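Local coordinates for protein glutathione S-transferase 2 (Onchocerca volvulus, PDB 1TU7) that joins glutathione to electrophilic compounds as a homodimeric pi-class transferase and appears to play a central part in the parasite's detoxification system, at residues S119-P122 with G123-K127; E15-R18 with L19-D23. All blocks are in the same frame, centred on the assembly; numbering follows the deposited sequence.

Contact 1: S119-P122 with G123-K127; sequences SILP and GELAK
Leu121 and Leu125, one turn apart on helix 109-132 of the all-helical GST C-terminal domain, meet on its buried side. Their side chains cross at a slant: CD1 of Leu121 lies 3.8 Å from CG of Leu125, and CD1 of Leu125 comes equally near CG of Leu121. The two reach each other through different first torsions. Leu121 has CG anti to its backbone N (chi1 -175°), which swings its end forward along the helix, whereas Leu125 has CG beside the backbone N and leans back to meet it. Beyond this pair, His161 and Leu158 of helix 149-164 pack on Leu121 and Leu125 respectively, and Phe172 covers Leu125 and Ala126.

On a more exposed side, Ile120 and Glu124 run alongside each other in the same direction, CG2 of the isoleucine 4.2 Å from CG of the glutamate. The Glu124 chain bends at chi2 (-47°), and its OE1 takes the NZ of Lys127 on the syn lone pair. NZ also gives a hydrogen bond to the backbone O of Phe47 of the second subunit, so Lys127, held by Glu124, ties this side of the helix to the second subunit.

The helix is kinked at Pro122, whose ring nitrogen has no hydrogen to give to the turn before. Just after it, Gly123 N reaches Ser119 O through a water that accepts from the nitrogen and donates to the oxygen, and the bond from Glu124 N to Ile120 O is long, 3.3 Å. From Leu125 N to Leu121 O, 2.9 Å and almost straight, the direct bonds are short again, and Ala126 N bonds to Pro122 O. A second water donates both to Ile120 O, at 2.7 Å, and to Glu124 OE1, at 3.0 Å.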
loop_
_atom_site.group_PDB
_atom_site.type_symbol
_atom_site.label_atom_id
_atom_site.label_comp_id
_atom_site.label_asym_id
_atom_site.label_seq_id
_atom_site.Cartn_x
_atom_site.Cartn_y
_atom_site.Cartn_z
ATOM N N SER A 119 10.814 16.419 -15.384
ATOM C CA SER A 119 10.307 15.406 -16.312
ATOM C C SER A 119 9.405 14.326 -15.749
ATOM O O SER A 119 8.662 13.691 -16.521
ATOM C CB SER A 119 11.491 14.733 -17.009
ATOM O OG SER A 119 12.194 15.714 -17.743
ATOM N N ILE A 120 9.469 14.078 -14.434
ATOM C CA ILE A 120 8.628 13.067 -13.807
ATOM C C ILE A 120 7.472 13.712 -13.053
ATOM O O ILE A 120 6.308 13.372 -13.259
ATOM C CB ILE A 120 9.443 12.204 -12.818
ATOM C CG1 ILE A 120 10.631 11.527 -13.520
ATOM C CG2 ILE A 120 8.535 11.183 -12.137
ATOM C CD1 ILE A 120 10.234 10.587 -14.611
ATOM N N LEU A 121 7.814 14.632 -12.174
ATOM C CA LEU A 121 6.830 15.192 -11.257
ATOM C C LEU A 121 5.627 15.825 -11.943
ATOM O O LEU A 121 4.517 15.583 -11.512
ATOM C CB LEU A 121 7.458 16.173 -10.281
ATOM C CG LEU A 121 6.578 16.759 -9.178
ATOM C CD1 LEU A 121 5.938 15.631 -8.365
ATOM C CD2 LEU A 121 7.458 17.656 -8.325
ATOM N N PRO A 122 5.792 16.650 -12.978
ATOM C CA PRO A 122 4.600 17.304 -13.535
ATOM C C PRO A 122 3.523 16.313 -13.997
ATOM O O PRO A 122 2.370 16.518 -13.651
ATOM C CB PRO A 122 5.172 18.127 -14.710
ATOM C CG PRO A 122 6.610 18.401 -14.239
ATOM C CD PRO A 122 7.036 17.096 -13.641
ATOM N N GLY A 123 3.890 15.262 -14.720
ATOM C CA GLY A 123 2.929 14.273 -15.166
ATOM C C GLY A 123 2.279 13.528 -14.026
ATOM O O GLY A 123 1.114 13.097 -14.115
ATOM N N GLU A 124 3.031 13.334 -12.952
ATOM C CA GLU A 124 2.449 12.661 -11.799
ATOM C C GLU A 124 1.439 13.564 -11.112
ATOM O O GLU A 124 0.348 13.107 -10.767
ATOM C CB GLU A 124 3.536 12.188 -10.837
ATOM C CG GLU A 124 4.408 11.090 -11.436
ATOM C CD GLU A 124 3.568 10.017 -12.083
ATOM O OE1 GLU A 124 3.621 9.870 -13.342
ATOM O OE2 GLU A 124 2.797 9.367 -11.357
ATOM N N LEU A 125 1.765 14.837 -10.935
ATOM C CA LEU A 125 0.810 15.757 -10.339
ATOM C C LEU A 125 -0.419 15.932 -11.196
ATOM O O LEU A 125 -1.515 16.082 -10.678
ATOM C CB LEU A 125 1.448 17.122 -10.084
ATOM C CG LEU A 125 2.554 17.158 -9.042
ATOM C CD1 LEU A 125 3.220 18.515 -8.988
ATOM C CD2 LEU A 125 2.003 16.821 -7.623
ATOM N N ALA A 126 -0.233 15.903 -12.507
ATOM C CA ALA A 126 -1.361 16.043 -13.407
ATOM C C ALA A 126 -2.407 14.977 -13.169
ATOM O O ALA A 126 -3.609 15.231 -13.292
ATOM C CB ALA A 126 -0.896 16.004 -14.842
ATOM N N LYS A 127 -1.975 13.766 -12.820
ATOM C CA LYS A 127 -2.912 12.689 -12.562
ATOM C C LYS A 127 -3.786 13.049 -11.365
ATOM O O LYS A 127 -4.980 12.787 -11.349
ATOM C CB LYS A 127 -2.158 11.377 -12.288
ATOM C CG LYS A 127 -1.498 10.822 -13.517
ATOM C CD LYS A 127 -0.438 9.754 -13.192
ATOM C CE LYS A 127 0.193 9.218 -14.473
ATOM N NZ LYS A 127 1.159 8.112 -14.193
HETATM O O HOH W 1 6.123 14.868 -16.569
HETATM O O HOH W 2 5.537 11.456 -15.007
#

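Contact 2: E15-R18 with L19-D23; sequences EPIR and LFLVD
Leu19 folds back over Glu15 at the start of helix 15-23, the helix of the beta-alpha-beta unit in the thioredoxin-like GST domain. Its N bonds to Glu15 O at 2.8 Å, and CD1 sits 4.1 Å from Glu15 CG, the two side chains slanting across each other. Glu15 bends at chi2 (70°), and OE1 receives Arg18 NH1 at the guanidinium edge, in its plane, at 2.9 Å; Tyr191 and Arg195 take OE2. NH1 also bonds to Ile10 O, NH2 to Phe8 O, and NE makes a salt bridge with Asp30. These bonds leave the buried guanidinium little freedom to turn.

Phe20 N reaches Pro16 O from well off the carbonyl plane (33°), and its ring meets that of Tyr152, planes at about 60°. Leu21 lies beside Ile17 and points the same way, CD1 4.0 Å from Ile17 CG2, while its N bonds to Ile17 O. Val22 N closes the next turn on Arg18 O, which CG2 also touches at 3.3 Å. Asp23 turns its carboxylate to Arg185 and Tyr152.

Helix 63-73 packs against Ile17 and Phe20, helices 149-164 and 186-197 against Leu19, and the helix itself links strands 3-8 and 29-33.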
loop_
_atom_site.group_PDB
_atom_site.type_symbol
_atom_site.label_atom_id
_atom_site.label_comp_id
_atom_site.label_asym_id
_atom_site.label_seq_id
_atom_site.Cartn_x
_atom_site.Cartn_y
_atom_site.Cartn_z
ATOM N N GLU A 15 4.102 11.047 8.854
ATOM C CA GLU A 15 3.543 12.382 8.920
ATOM C C GLU A 15 2.058 12.414 8.567
ATOM O O GLU A 15 1.310 13.157 9.211
ATOM C CB GLU A 15 4.340 13.383 8.117
ATOM C CG GLU A 15 4.042 14.821 8.477
ATOM C CD GLU A 15 4.549 15.213 9.841
ATOM O OE1 GLU A 15 5.295 14.452 10.475
ATOM O OE2 GLU A 15 4.189 16.327 10.276
ATOM N N PRO A 16 1.562 11.670 7.579
ATOM C CA PRO A 16 0.113 11.717 7.328
ATOM C C PRO A 16 -0.691 11.277 8.527
ATOM O O PRO A 16 -1.809 11.783 8.729
ATOM C CB PRO A 16 -0.085 10.810 6.139
ATOM C CG PRO A 16 1.226 10.888 5.446
ATOM C CD PRO A 16 2.270 10.888 6.539
ATOM N N ILE A 17 -0.157 10.329 9.306
ATOM C CA ILE A 17 -0.833 9.884 10.534
ATOM C C ILE A 17 -0.809 10.988 11.589
ATOM O O ILE A 17 -1.808 11.283 12.232
ATOM C CB ILE A 17 -0.238 8.580 11.043
ATOM C CG1 ILE A 17 -0.354 7.452 9.988
ATOM C CG2 ILE A 17 -0.879 8.198 12.359
ATOM C CD1 ILE A 17 0.687 6.373 10.163
ATOM N N ARG A 18 0.344 11.594 11.801
ATOM C CA ARG A 18 0.428 12.733 12.710
ATOM C C ARG A 18 -0.557 13.812 12.311
ATOM O O ARG A 18 -1.244 14.375 13.148
ATOM C CB ARG A 18 1.838 13.295 12.702
ATOM C CG ARG A 18 2.876 12.395 13.315
ATOM C CD ARG A 18 4.209 13.009 13.368
ATOM N NE ARG A 18 5.272 12.116 13.837
ATOM C CZ ARG A 18 6.383 11.870 13.176
ATOM N NH1 ARG A 18 6.582 12.344 11.973
ATOM N NH2 ARG A 18 7.307 11.086 13.728
ATOM N N LEU A 19 -0.653 14.107 11.022
ATOM C CA LEU A 19 -1.549 15.153 10.547
ATOM C C LEU A 19 -3.000 14.799 10.853
ATOM O O LEU A 19 -3.765 15.661 11.255
ATOM C CB LEU A 19 -1.352 15.412 9.055
ATOM C CG LEU A 19 -0.024 16.066 8.674
ATOM C CD1 LEU A 19 0.333 15.886 7.210
ATOM C CD2 LEU A 19 -0.051 17.561 9.036
ATOM N N PHE A 20 -3.391 13.543 10.609
ATOM C CA PHE A 20 -4.725 13.053 10.957
ATOM C C PHE A 20 -5.041 13.334 12.429
ATOM O O PHE A 20 -6.050 13.935 12.745
ATOM C CB PHE A 20 -4.818 11.560 10.613
ATOM C CG PHE A 20 -6.148 10.919 10.888
ATOM C CD1 PHE A 20 -6.834 10.320 9.844
ATOM C CD2 PHE A 20 -6.689 10.821 12.151
ATOM C CE1 PHE A 20 -8.036 9.680 10.050
ATOM C CE2 PHE A 20 -7.911 10.168 12.344
ATOM C CZ PHE A 20 -8.571 9.603 11.283
ATOM N N LEU A 21 -4.140 12.915 13.312
ATOM C CA LEU A 21 -4.347 12.995 14.747
ATOM C C LEU A 21 -4.404 14.459 15.169
ATOM O O LEU A 21 -5.264 14.852 15.932
ATOM C CB LEU A 21 -3.237 12.232 15.456
ATOM C CG LEU A 21 -3.210 10.730 15.243
ATOM C CD1 LEU A 21 -1.914 10.151 15.683
ATOM C CD2 LEU A 21 -4.356 10.052 16.005
ATOM N N VAL A 22 -3.507 15.260 14.646
ATOM C CA VAL A 22 -3.463 16.680 15.001
ATOM C C VAL A 22 -4.744 17.364 14.530
ATOM O O VAL A 22 -5.376 18.075 15.290
ATOM C CB VAL A 22 -2.237 17.373 14.397
ATOM C CG1 VAL A 22 -2.377 18.866 14.485
ATOM C CG2 VAL A 22 -0.971 16.943 15.131
ATOM N N ASP A 23 -5.150 17.147 13.290
ATOM C CA ASP A 23 -6.309 17.832 12.743
ATOM C C ASP A 23 -7.596 17.419 13.420
ATOM O O ASP A 23 -8.498 18.243 13.614
ATOM C CB ASP A 23 -6.415 17.580 11.250
ATOM C CG ASP A 23 -7.498 18.401 10.612
ATOM O OD1 ASP A 23 -8.468 17.791 10.084
ATOM O OD2 ASP A 23 -7.429 19.638 10.596
#

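Contact 2 comes first along the chain, in the thioredoxin-like N-terminal domain; contact 1 follows about a hundred residues later in the helical C-terminal domain. Their centres are 25 Å apart and their nearest atoms about 14 Å, with no touch between them. What they share is helix 149-164, which packs against both helices and so connects the two domains. Contact 2 lies in the buried heart of the subunit, near the glutathione-binding residues Tyr7 and Ser63. Contact 1 is more peripheral, toward the second subunit, and takes no part in the glutathione pocket, although the side chain of Glu124 comes within about 8 Å of a bound glutathione.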